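Local coordinates for ABC-type transport auxiliary lipoprotein component domain-containing protein (Xanthomonas campestris pv. campestris, PDB 2IQI) that is of unknown function but probably serves as an auxiliary lipoprotein component of an ABC-type transport system, at residues N49-P54 with E111-G116; Q58-A63 with T153-V158; L33-S38 with D100-I105. One frame throughout, in Å; residues are numbered along the deposited sequence.

Contact 1: residues N49-P54 with E111-G116; sequences NVRPTP and ESDYAG
Arg51 and Glu111 meet with their flat ends almost in one plane, the guanidinium and carboxylate only 11° apart. The carboxylate comes to the edge of the guanidinium that carries NE and NH2: Arg51 NH2 gives a nearly straight bond of 2.9 Å to the syn lone pair of Glu111 OE2, while Arg51 NE turns its N-H to Glu111 OE1. The arginine chain is bent at chi3 (-49°), which turns the guanidinium back toward Glu111. From the other end, Arg51 NH1 bonds Pro54 O at 3.1 Å, also close to the guanidinium plane, and this second grip restricts rotation of the group. The salt bridge lies on one face of a short parallel pairing, part of a mixed beta sheet, in which strand 49-51 runs beside 112-113. Ser112 N bonds Asn49 O at 2.8 Å, Arg51 N bonds Ser112 O at 2.9 Å, and a weaker bond runs from Tyr114 N to Arg51 O. On the face of Val50 and Ser112, Val50 CG2 approaches the edge of the Tyr114 ring, 3.8 Å from CE2 and in the ring plane. On this face, too, Ser112 OG is hydrogen-bonded to Tyr60 OH. Pro52 CA lies obliquely to the Tyr114 ring. Where the pairing of 111-116 ends, Asp113 OD1 accepts from Ala115 N in an Asx turn.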
ATOM      1  N   ASN A  49       1.620  10.997  -9.768  1.00 45.36           N
ATOM      2  CA  ASN A  49       0.503  11.041 -10.693  1.00 44.89           C
ATOM      3  C   ASN A  49      -0.680  11.875 -10.239  1.00 43.94           C
ATOM      4  O   ASN A  49      -1.005  11.969  -9.038  1.00 42.65           O
ATOM      5  CB  ASN A  49       0.051   9.641 -10.997  1.00 46.12           C
ATOM      6  CG  ASN A  49       1.174   8.785 -11.530  1.00 48.54           C
ATOM      7  OD1 ASN A  49       2.179   9.304 -11.995  1.00 51.43           O
ATOM      8  ND2 ASN A  49       0.999   7.463 -11.482  1.00 52.41           N
ATOM      9  N   VAL A  50      -1.303  12.492 -11.230  1.00 43.01           N
ATOM     10  CA  VAL A  50      -2.474  13.295 -11.019  1.00 42.63           C
ATOM     11  C   VAL A  50      -3.409  13.076 -12.210  1.00 42.37           C
ATOM     12  O   VAL A  50      -2.969  13.027 -13.346  1.00 42.38           O
ATOM     13  CB  VAL A  50      -2.085  14.792 -10.784  1.00 43.07           C
ATOM     14  CG1 VAL A  50      -1.190  15.313 -11.900  1.00 42.70           C
ATOM     15  CG2 VAL A  50      -3.332  15.695 -10.583  1.00 42.41           C
ATOM     16  N   ARG A  51      -4.691  12.894 -11.926  1.00 42.25           N
ATOM     17  CA  ARG A  51      -5.724  12.737 -12.943  1.00 42.20           C
ATOM     18  C   ARG A  51      -6.621  13.983 -12.895  1.00 42.29           C
ATOM     19  O   ARG A  51      -7.602  14.011 -12.148  1.00 41.66           O
ATOM     20  CB  ARG A  51      -6.537  11.476 -12.626  1.00 42.73           C
ATOM     21  CG  ARG A  51      -7.638  11.117 -13.629  1.00 43.13           C
ATOM     22  CD  ARG A  51      -8.276   9.786 -13.344  1.00 42.34           C
ATOM     23  NE  ARG A  51      -7.279   8.736 -13.125  1.00 44.59           N
ATOM     24  CZ  ARG A  51      -6.953   7.794 -14.000  1.00 44.30           C
ATOM     25  NH1 ARG A  51      -7.521   7.738 -15.192  1.00 43.71           N
ATOM     26  NH2 ARG A  51      -6.052   6.898 -13.668  1.00 44.75           N
ATOM     27  N   PRO A  52      -6.254  15.054 -13.631  1.00 42.57           N
ATOM     28  CA  PRO A  52      -7.076  16.249 -13.533  1.00 42.66           C
ATOM     29  C   PRO A  52      -8.461  16.085 -14.162  1.00 43.67           C
ATOM     30  O   PRO A  52      -9.378  16.788 -13.752  1.00 44.93           O
ATOM     31  CB  PRO A  52      -6.260  17.290 -14.278  1.00 42.13           C
ATOM     32  CG  PRO A  52      -5.460  16.504 -15.243  1.00 41.57           C
ATOM     33  CD  PRO A  52      -5.086  15.280 -14.506  1.00 42.49           C
ATOM     34  N   THR A  53      -8.611  15.210 -15.153  1.00 43.66           N
ATOM     35  CA  THR A  53      -9.932  14.811 -15.656  1.00 43.92           C
ATOM     36  C   THR A  53      -9.935  13.314 -15.884  1.00 43.82           C
ATOM     37  O   THR A  53      -8.887  12.709 -16.100  1.00 43.43           O
ATOM     38  CB  THR A  53     -10.391  15.485 -17.015  1.00 44.29           C
ATOM     39  OG1 THR A  53      -9.334  15.436 -17.990  1.00 41.94           O
ATOM     40  CG2 THR A  53     -10.900  16.916 -16.810  1.00 46.30           C
ATOM     41  N   PRO A  54     -11.128  12.726 -15.901  1.00 43.61           N
ATOM     42  CA  PRO A  54     -11.248  11.287 -15.714  1.00 43.57           C
ATOM     43  C   PRO A  54     -10.470  10.367 -16.657  1.00 43.25           C
ATOM     44  O   PRO A  54      -9.930   9.362 -16.186  1.00 43.88           O
ATOM     45  CB  PRO A  54     -12.755  11.052 -15.725  1.00 43.97           C
ATOM     46  CG  PRO A  54     -13.335  12.446 -15.338  1.00 43.98           C
ATOM     47  CD  PRO A  54     -12.437  13.385 -16.047  1.00 43.33           C
ATOM     48  N   GLU A 111      -2.447   7.808  -7.274  1.00 39.54           N
ATOM     49  CA  GLU A 111      -2.668   9.066  -7.965  1.00 40.48           C
ATOM     50  C   GLU A 111      -3.440  10.090  -7.154  1.00 39.93           C
ATOM     51  O   GLU A 111      -4.249   9.749  -6.296  1.00 39.87           O
ATOM     52  CB  GLU A 111      -3.374   8.810  -9.295  1.00 39.35           C
ATOM     53  CG  GLU A 111      -4.776   8.203  -9.120  1.00 42.27           C
ATOM     54  CD  GLU A 111      -5.396   7.719 -10.429  1.00 43.45           C
ATOM     55  OE1 GLU A 111      -6.398   8.322 -10.864  1.00 47.71           O
ATOM     56  OE2 GLU A 111      -4.879   6.748 -11.035  1.00 48.12           O
ATOM     57  N   SER A 112      -3.167  11.355  -7.436  1.00 40.05           N
ATOM     58  CA  SER A 112      -4.018  12.438  -6.979  1.00 40.45           C
ATOM     59  C   SER A 112      -5.204  12.555  -7.921  1.00 40.72           C
ATOM     60  O   SER A 112      -5.039  12.879  -9.079  1.00 40.85           O
ATOM     61  CB  SER A 112      -3.233  13.719  -6.980  1.00 39.83           C
ATOM     62  OG  SER A 112      -3.986  14.715  -6.379  1.00 41.23           O
ATOM     63  N   ASP A 113      -6.399  12.243  -7.432  1.00 41.90           N
ATOM     64  CA  ASP A 113      -7.581  12.104  -8.299  1.00 42.79           C
ATOM     65  C   ASP A 113      -8.583  13.204  -8.024  1.00 42.82           C
ATOM     66  O   ASP A 113      -9.100  13.322  -6.905  1.00 42.57           O
ATOM     67  CB  ASP A 113      -8.210  10.729  -8.097  1.00 42.91           C
ATOM     68  CG  ASP A 113      -9.433  10.462  -9.004  1.00 44.62           C
ATOM     69  OD1 ASP A 113      -9.627  11.126 -10.059  1.00 43.63           O
ATOM     70  OD2 ASP A 113     -10.204   9.525  -8.642  1.00 45.76           O
ATOM     71  N   TYR A 114      -8.832  14.024  -9.042  1.00 43.08           N
ATOM     72  CA  TYR A 114      -9.735  15.170  -8.875  1.00 43.67           C
ATOM     73  C   TYR A 114     -11.176  14.723  -8.834  1.00 43.90           C
ATOM     74  O   TYR A 114     -11.993  15.353  -8.181  1.00 43.15           O
ATOM     75  CB  TYR A 114      -9.527  16.249  -9.942  1.00 43.12           C
ATOM     76  CG  TYR A 114      -8.488  17.273  -9.586  1.00 42.35           C
ATOM     77  CD1 TYR A 114      -8.856  18.509  -9.019  1.00 42.76           C
ATOM     78  CD2 TYR A 114      -7.134  17.016  -9.812  1.00 39.26           C
ATOM     79  CE1 TYR A 114      -7.879  19.465  -8.696  1.00 42.95           C
ATOM     80  CE2 TYR A 114      -6.165  17.937  -9.503  1.00 40.77           C
ATOM     81  CZ  TYR A 114      -6.525  19.156  -8.940  1.00 43.51           C
ATOM     82  OH  TYR A 114      -5.524  20.051  -8.642  1.00 44.55           O
ATOM     83  N   ALA A 115     -11.452  13.621  -9.531  1.00 45.40           N
ATOM     84  CA  ALA A 115     -12.787  12.997  -9.612  1.00 47.13           C
ATOM     85  C   ALA A 115     -13.943  14.028  -9.848  1.00 48.36           C
ATOM     86  O   ALA A 115     -14.936  14.069  -9.100  1.00 48.26           O
ATOM     87  CB  ALA A 115     -13.031  12.089  -8.366  1.00 45.63           C
ATOM     88  N   GLY A 116     -13.795  14.870 -10.877  1.00 49.77           N
ATOM     89  CA  GLY A 116     -14.700  16.039 -11.043  1.00 51.71           C
ATOM     90  C   GLY A 116     -15.053  16.836  -9.772  1.00 52.11           C
ATOM     91  O   GLY A 116     -16.206  17.203  -9.535  1.00 53.19           O
TER

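Contact 2: residues Q58-A63 with T153-V158; sequences QVYHGA and TDTAAV
The first turn of helix 155-185 packs on the connection formed by 58-63, receiving the ring of Tyr60 through Thr155 and Val158, two residues three apart that point to the same side of the helix. The Thr155 methyl does most of the touching: CG2 sits over one face of the ring, 3.5 Å from Tyr60 CD1 and 3.6 Å from Tyr60 CG. With chi1 at 70°, Thr155 OG1 lies between the backbone N and the carbonyl carbon, where it is hydrogen-bonded to Tyr13 OH, and CG2 lies anti to the carbonyl carbon, over the ring. The tyrosine and threonine side chains pass alongside, running in opposite directions, while Val158 meets the ring's hydroxyl end head-on. There Val158 CG1 lies 3.9 Å from Tyr60 CE2, obliquely to the ring, and CG2 is close to the phenol oxygen. That oxygen is not left in a purely apolar setting, since its polar partner is Ser112. At the start of strand 63-65, Ala63 CB packs against Thr155, 4.0 Å from its CB. No hydrogen bond crosses between the segments; the contact is mainly side-chain packing. The helix start thus packs against the turn that leads from strand 58-59, antiparallel to 49-51, to strand 63-65, parallel to 11-13.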
ATOM      1  N   GLN A  58      -1.501  13.130 -15.725  1.00 42.91           N
ATOM      2  CA  GLN A  58      -0.364  14.064 -15.789  1.00 43.37           C
ATOM      3  C   GLN A  58       0.574  13.776 -14.602  1.00 43.98           C
ATOM      4  O   GLN A  58       0.344  12.826 -13.862  1.00 43.94           O
ATOM      5  CB  GLN A  58      -0.874  15.495 -15.745  1.00 43.05           C
ATOM      6  CG  GLN A  58      -1.141  16.084 -17.105  1.00 43.80           C
ATOM      7  CD  GLN A  58      -2.285  17.088 -17.133  1.00 45.74           C
ATOM      8  OE1 GLN A  58      -2.389  18.024 -16.309  1.00 43.34           O
ATOM      9  NE2 GLN A  58      -3.154  16.905 -18.115  1.00 47.26           N
ATOM     10  N   VAL A  59       1.640  14.554 -14.427  1.00 44.54           N
ATOM     11  CA  VAL A  59       2.489  14.414 -13.222  1.00 45.25           C
ATOM     12  C   VAL A  59       2.627  15.782 -12.610  1.00 46.12           C
ATOM     13  O   VAL A  59       2.626  16.754 -13.340  1.00 47.64           O
ATOM     14  CB  VAL A  59       3.900  13.796 -13.497  1.00 45.10           C
ATOM     15  CG1 VAL A  59       3.802  12.280 -13.759  1.00 44.18           C
ATOM     16  CG2 VAL A  59       4.643  14.518 -14.645  1.00 45.01           C
ATOM     17  N   TYR A  60       2.687  15.909 -11.293  1.00 46.97           N
ATOM     18  CA  TYR A  60       2.895  17.252 -10.749  1.00 48.31           C
ATOM     19  C   TYR A  60       4.284  17.700 -11.199  1.00 50.08           C
ATOM     20  O   TYR A  60       5.241  16.921 -11.137  1.00 50.23           O
ATOM     21  CB  TYR A  60       2.787  17.289  -9.225  1.00 46.99           C
ATOM     22  CG  TYR A  60       1.375  17.194  -8.708  1.00 46.10           C
ATOM     23  CD1 TYR A  60       0.486  18.259  -8.842  1.00 45.71           C
ATOM     24  CD2 TYR A  60       0.929  16.044  -8.074  1.00 44.26           C
ATOM     25  CE1 TYR A  60      -0.825  18.164  -8.350  1.00 46.01           C
ATOM     26  CE2 TYR A  60      -0.362  15.944  -7.588  1.00 44.10           C
ATOM     27  CZ  TYR A  60      -1.236  16.991  -7.726  1.00 44.16           C
ATOM     28  OH  TYR A  60      -2.510  16.870  -7.245  1.00 42.75           O
ATOM     29  N   HIS A  61       4.408  18.924 -11.693  1.00 52.19           N
ATOM     30  CA  HIS A  61       5.752  19.387 -12.020  1.00 54.41           C
ATOM     31  C   HIS A  61       6.477  19.949 -10.794  1.00 53.74           C
ATOM     32  O   HIS A  61       5.867  20.577  -9.934  1.00 53.32           O
ATOM     33  CB  HIS A  61       5.765  20.298 -13.257  1.00 55.48           C
ATOM     34  CG  HIS A  61       5.631  19.534 -14.544  1.00 61.67           C
ATOM     35  ND1 HIS A  61       4.412  19.311 -15.162  1.00 66.51           N
ATOM     36  CD2 HIS A  61       6.557  18.884 -15.297  1.00 66.36           C
ATOM     37  CE1 HIS A  61       4.596  18.588 -16.256  1.00 68.34           C
ATOM     38  NE2 HIS A  61       5.887  18.310 -16.358  1.00 69.47           N
ATOM     39  N   GLY A  62       7.762  19.643 -10.684  1.00 53.44           N
ATOM     40  CA  GLY A  62       8.556  20.141  -9.556  1.00 53.98           C
ATOM     41  C   GLY A  62       8.215  19.532  -8.203  1.00 53.73           C
ATOM     42  O   GLY A  62       8.497  20.120  -7.141  1.00 54.51           O
ATOM     43  N   ALA A  63       7.598  18.353  -8.247  1.00 52.75           N
ATOM     44  CA  ALA A  63       7.347  17.540  -7.068  1.00 51.41           C
ATOM     45  C   ALA A  63       7.674  16.083  -7.399  1.00 50.40           C
ATOM     46  O   ALA A  63       7.464  15.643  -8.530  1.00 50.56           O
ATOM     47  CB  ALA A  63       5.915  17.689  -6.634  1.00 51.29           C
ATOM     48  N   THR A 153      -5.015  22.325  -3.256  1.00 45.59           N
ATOM     49  CA  THR A 153      -4.421  21.763  -4.457  1.00 45.43           C
ATOM     50  C   THR A 153      -2.870  21.778  -4.474  1.00 45.82           C
ATOM     51  O   THR A 153      -2.288  21.214  -5.400  1.00 45.26           O
ATOM     52  CB  THR A 153      -4.969  22.466  -5.731  1.00 45.37           C
ATOM     53  OG1 THR A 153      -4.651  23.847  -5.672  1.00 44.44           O
ATOM     54  CG2 THR A 153      -6.481  22.370  -5.809  1.00 45.66           C
ATOM     55  N   ASP A 154      -2.203  22.415  -3.490  1.00 46.07           N
ATOM     56  CA  ASP A 154      -0.726  22.427  -3.482  1.00 47.32           C
ATOM     57  C   ASP A 154      -0.214  21.004  -3.270  1.00 46.46           C
ATOM     58  O   ASP A 154      -0.767  20.247  -2.473  1.00 46.66           O
ATOM     59  CB  ASP A 154      -0.024  23.305  -2.390  1.00 49.10           C
ATOM     60  CG  ASP A 154      -0.805  24.595  -1.947  1.00 53.96           C
ATOM     61  OD1 ASP A 154      -1.583  25.247  -2.717  1.00 59.42           O
ATOM     62  OD2 ASP A 154      -0.565  24.992  -0.772  1.00 57.48           O
ATOM     63  N   THR A 155       0.890  20.667  -3.921  1.00 45.03           N
ATOM     64  CA  THR A 155       1.457  19.343  -3.781  1.00 43.68           C
ATOM     65  C   THR A 155       1.709  18.944  -2.320  1.00 42.93           C
ATOM     66  O   THR A 155       1.444  17.794  -1.956  1.00 43.25           O
ATOM     67  CB  THR A 155       2.677  19.112  -4.710  1.00 43.31           C
ATOM     68  OG1 THR A 155       3.764  19.897  -4.259  1.00 44.09           O
ATOM     69  CG2 THR A 155       2.350  19.546  -6.146  1.00 43.35           C
ATOM     70  N   ALA A 156       2.152  19.867  -1.469  1.00 41.79           N
ATOM     71  CA  ALA A 156       2.238  19.554  -0.007  1.00 41.37           C
ATOM     72  C   ALA A 156       0.931  19.024   0.649  1.00 41.06           C
ATOM     73  O   ALA A 156       0.987  18.137   1.514  1.00 40.92           O
ATOM     74  CB  ALA A 156       2.770  20.721   0.801  1.00 40.83           C
ATOM     75  N   ALA A 157      -0.222  19.579   0.271  1.00 39.90           N
ATOM     76  CA  ALA A 157      -1.482  19.073   0.784  1.00 39.13           C
ATOM     77  C   ALA A 157      -1.746  17.652   0.230  1.00 38.01           C
ATOM     78  O   ALA A 157      -2.245  16.761   0.936  1.00 37.11           O
ATOM     79  CB  ALA A 157      -2.662  20.051   0.450  1.00 38.94           C
ATOM     80  N   VAL A 158      -1.378  17.467  -1.028  1.00 37.00           N
ATOM     81  CA  VAL A 158      -1.581  16.208  -1.716  1.00 37.62           C
ATOM     82  C   VAL A 158      -0.747  15.073  -1.074  1.00 38.29           C
ATOM     83  O   VAL A 158      -1.231  13.949  -0.889  1.00 38.86           O
ATOM     84  CB  VAL A 158      -1.254  16.352  -3.224  1.00 37.37           C
ATOM     85  CG1 VAL A 158      -1.259  15.003  -3.903  1.00 37.02           C
ATOM     86  CG2 VAL A 158      -2.267  17.269  -3.880  1.00 35.73           C
TER

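Contact 3: residues L33-S38 with D100-I105; sequences LVAKPS and DYKLAI
Leu33 and Lys102 run alongside each other on one face of the sheet, Leu33 CD2 4.1 Å from Lys102 CG. Both carry CG anti to the backbone N (chi1 164° in Leu33, 171° in Lys102), which sets the two aliphatic stems next to each other before the lysine bends at chi3 and leads its amino end away. Ala35 CB follows on this side, 4.4 Å from Ala104 CB. On the other face Val34 and Leu103 are neighbours, although their nearest methyls touch only loosely. Between the strands, the backbone bonds follow: Leu33 N bonds Tyr101 O, Leu103 N bonds Leu33 O at 2.8 Å, and Ala35 N bonds Leu103 O. Here 31-34 pairs with 101-110 inside the mixed sheet, while its other edge is taken by strand 89-91, also parallel. An alpha/beta layering results on the Val34 and Leu103 face, where helix 69-82 brings Val78 to Val34 and Leu73 to Ile105, and helix 155-185 brings Thr177 to Leu103 and Leu173 to Ile105. Past Ala35 a water takes the place of the direct bond between Ile105 N and Ala35 O. It donates to Ala35 O and to Leu103 O and accepts from Ile105 N at 2.8 Å. Pro37, which has no N-H to offer, packs its CB 4.4 Å from Ile105 CB, and Ser38 N takes up Ile105 O at 3.0 Å, in the carbonyl plane. At the start of the strand, Tyr101 sets its ring edge-to-face with Trp30 and bonds Asp184 through OH.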
ATOM      1  N   LEU A  33       6.656 -13.866   3.584  1.00 43.45           N
ATOM      2  CA  LEU A  33       7.490 -13.234   2.594  1.00 43.90           C
ATOM      3  C   LEU A  33       6.647 -12.153   1.897  1.00 44.08           C
ATOM      4  O   LEU A  33       5.603 -12.481   1.310  1.00 45.33           O
ATOM      5  CB  LEU A  33       8.044 -14.253   1.575  1.00 43.25           C
ATOM      6  CG  LEU A  33       8.589 -13.551   0.317  1.00 44.44           C
ATOM      7  CD1 LEU A  33       9.870 -12.850   0.658  1.00 42.91           C
ATOM      8  CD2 LEU A  33       8.771 -14.456  -0.908  1.00 43.41           C
ATOM      9  N   VAL A  34       7.089 -10.891   1.960  1.00 42.87           N
ATOM     10  CA  VAL A  34       6.414  -9.825   1.261  1.00 41.76           C
ATOM     11  C   VAL A  34       7.111  -9.646  -0.086  1.00 42.07           C
ATOM     12  O   VAL A  34       8.254  -9.214  -0.138  1.00 42.48           O
ATOM     13  CB  VAL A  34       6.429  -8.504   2.089  1.00 41.82           C
ATOM     14  CG1 VAL A  34       5.792  -7.349   1.305  1.00 40.66           C
ATOM     15  CG2 VAL A  34       5.746  -8.687   3.419  1.00 39.41           C
ATOM     16  N   ALA A  35       6.431  -9.965  -1.177  1.00 41.89           N
ATOM     17  CA  ALA A  35       6.984  -9.745  -2.510  1.00 42.20           C
ATOM     18  C   ALA A  35       7.164  -8.252  -2.903  1.00 43.02           C
ATOM     19  O   ALA A  35       6.633  -7.342  -2.239  1.00 43.11           O
ATOM     20  CB  ALA A  35       6.139 -10.469  -3.539  1.00 41.40           C
ATOM     21  N   LYS A  36       7.919  -8.004  -3.976  1.00 43.77           N
ATOM     22  CA  LYS A  36       7.930  -6.681  -4.595  1.00 44.57           C
ATOM     23  C   LYS A  36       6.555  -6.466  -5.196  1.00 43.79           C
ATOM     24  O   LYS A  36       6.080  -7.314  -5.937  1.00 43.36           O
ATOM     25  CB  LYS A  36       8.995  -6.552  -5.705  1.00 45.83           C
ATOM     26  CG  LYS A  36      10.368  -6.143  -5.201  1.00 49.34           C
ATOM     27  CD  LYS A  36      11.187  -5.331  -6.244  1.00 55.70           C
ATOM     28  CE  LYS A  36      12.727  -5.192  -5.815  1.00 55.49           C
ATOM     29  NZ  LYS A  36      13.768  -5.352  -6.975  1.00 52.04           N
ATOM     30  N   PRO A  37       5.903  -5.330  -4.872  1.00 43.41           N
ATOM     31  CA  PRO A  37       4.656  -4.955  -5.549  1.00 42.54           C
ATOM     32  C   PRO A  37       4.902  -4.784  -7.020  1.00 42.07           C
ATOM     33  O   PRO A  37       6.007  -4.399  -7.429  1.00 42.44           O
ATOM     34  CB  PRO A  37       4.315  -3.613  -4.925  1.00 42.12           C
ATOM     35  CG  PRO A  37       4.985  -3.669  -3.573  1.00 42.90           C
ATOM     36  CD  PRO A  37       6.279  -4.342  -3.848  1.00 43.35           C
ATOM     37  N   SER A  38       3.905  -5.096  -7.822  1.00 41.66           N
ATOM     38  CA  SER A  38       4.046  -4.942  -9.257  1.00 41.83           C
ATOM     39  C   SER A  38       3.130  -3.804  -9.702  1.00 42.20           C
ATOM     40  O   SER A  38       2.154  -3.489  -8.983  1.00 42.64           O
ATOM     41  CB  SER A  38       3.777  -6.261  -9.994  1.00 41.19           C
ATOM     42  OG  SER A  38       2.475  -6.729  -9.744  1.00 41.32           O
ATOM     43  N   ASP A 100       6.405 -19.696   5.056  1.00 50.70           N
ATOM     44  CA  ASP A 100       5.084 -20.342   4.866  1.00 49.99           C
ATOM     45  C   ASP A 100       4.136 -19.641   3.869  1.00 49.38           C
ATOM     46  O   ASP A 100       3.585 -20.272   2.975  1.00 49.73           O
ATOM     47  CB  ASP A 100       4.378 -20.469   6.209  1.00 50.47           C
ATOM     48  CG  ASP A 100       5.245 -21.113   7.272  1.00 50.84           C
ATOM     49  OD1 ASP A 100       5.320 -22.354   7.286  1.00 52.03           O
ATOM     50  OD2 ASP A 100       5.826 -20.387   8.108  1.00 51.87           O
ATOM     51  N   TYR A 101       3.934 -18.334   4.018  1.00 49.08           N
ATOM     52  CA  TYR A 101       3.050 -17.568   3.100  1.00 47.98           C
ATOM     53  C   TYR A 101       3.800 -16.497   2.348  1.00 47.29           C
ATOM     54  O   TYR A 101       4.822 -16.009   2.831  1.00 47.18           O
ATOM     55  CB  TYR A 101       1.882 -16.930   3.855  1.00 47.40           C
ATOM     56  CG  TYR A 101       0.961 -17.957   4.452  1.00 47.40           C
ATOM     57  CD1 TYR A 101      -0.077 -18.517   3.697  1.00 47.72           C
ATOM     58  CD2 TYR A 101       1.144 -18.406   5.769  1.00 47.05           C
ATOM     59  CE1 TYR A 101      -0.931 -19.493   4.242  1.00 47.54           C
ATOM     60  CE2 TYR A 101       0.301 -19.379   6.323  1.00 47.09           C
ATOM     61  CZ  TYR A 101      -0.726 -19.911   5.549  1.00 47.06           C
ATOM     62  OH  TYR A 101      -1.554 -20.838   6.085  1.00 47.83           O
ATOM     63  N   LYS A 102       3.270 -16.125   1.182  1.00 46.60           N
ATOM     64  CA  LYS A 102       3.816 -15.043   0.364  1.00 46.12           C
ATOM     65  C   LYS A 102       2.713 -14.016   0.097  1.00 44.49           C
ATOM     66  O   LYS A 102       1.646 -14.371  -0.409  1.00 43.52           O
ATOM     67  CB  LYS A 102       4.376 -15.603  -0.952  1.00 46.33           C
ATOM     68  CG  LYS A 102       4.789 -14.550  -2.002  1.00 48.95           C
ATOM     69  CD  LYS A 102       4.654 -15.096  -3.455  1.00 48.30           C
ATOM     70  CE  LYS A 102       5.834 -14.611  -4.345  1.00 52.73           C
ATOM     71  NZ  LYS A 102       5.690 -14.945  -5.810  1.00 52.24           N
ATOM     72  N   LEU A 103       2.976 -12.749   0.455  1.00 43.37           N
ATOM     73  CA  LEU A 103       2.053 -11.619   0.176  1.00 41.46           C
ATOM     74  C   LEU A 103       2.463 -10.900  -1.085  1.00 41.24           C
ATOM     75  O   LEU A 103       3.508 -10.219  -1.109  1.00 40.92           O
ATOM     76  CB  LEU A 103       2.035 -10.623   1.325  1.00 40.75           C
ATOM     77  CG  LEU A 103       1.223  -9.349   1.142  1.00 39.01           C
ATOM     78  CD1 LEU A 103      -0.238  -9.620   0.932  1.00 37.71           C
ATOM     79  CD2 LEU A 103       1.413  -8.471   2.352  1.00 37.67           C
ATOM     80  N   ALA A 104       1.636 -11.043  -2.124  1.00 40.12           N
ATOM     81  CA  ALA A 104       1.883 -10.368  -3.398  1.00 39.60           C
ATOM     82  C   ALA A 104       0.868  -9.239  -3.714  1.00 39.40           C
ATOM     83  O   ALA A 104      -0.344  -9.467  -3.801  1.00 39.90           O
ATOM     84  CB  ALA A 104       1.916 -11.387  -4.524  1.00 39.49           C
ATOM     85  N   ILE A 105       1.381  -8.032  -3.919  1.00 38.81           N
ATOM     86  CA  ILE A 105       0.558  -6.866  -4.171  1.00 38.48           C
ATOM     87  C   ILE A 105       0.705  -6.375  -5.604  1.00 38.08           C
ATOM     88  O   ILE A 105       1.787  -6.206  -6.092  1.00 37.69           O
ATOM     89  CB  ILE A 105       0.905  -5.737  -3.188  1.00 38.41           C
ATOM     90  CG1 ILE A 105       0.705  -6.193  -1.749  1.00 38.25           C
ATOM     91  CG2 ILE A 105      -0.014  -4.565  -3.376  1.00 39.84           C
ATOM     92  CD1 ILE A 105       1.406  -5.287  -0.742  1.00 40.71           C
TER
HETATM   93  O   HOH W   1       3.668  -7.531  -2.452  1.00 43.22           O

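How the contacts relate
All three contacts reach one mixed sheet, but contact 3 lies on the opposite side of the chain's centre from the other two. Contacts 1 and 2 are neighbours, their centres 11 Å apart: a shared hydroxyl bond joins them, Ser112 OG to Tyr60 OH at 2.8 Å, and strands 49-51 and 58-59 pair directly, with Val50 O 2.8 Å from Gln58 N. Contact 3 is about 28 Å from contact 1 and 30 Å from contact 2 between centres. Continuity comes through the chain, since strand 101-110 is followed at once by 112-113 after a corner at Glu111. Helix 155-185, which begins in contact 2, later packs on the Leu103 and Ile105 face of contact 3.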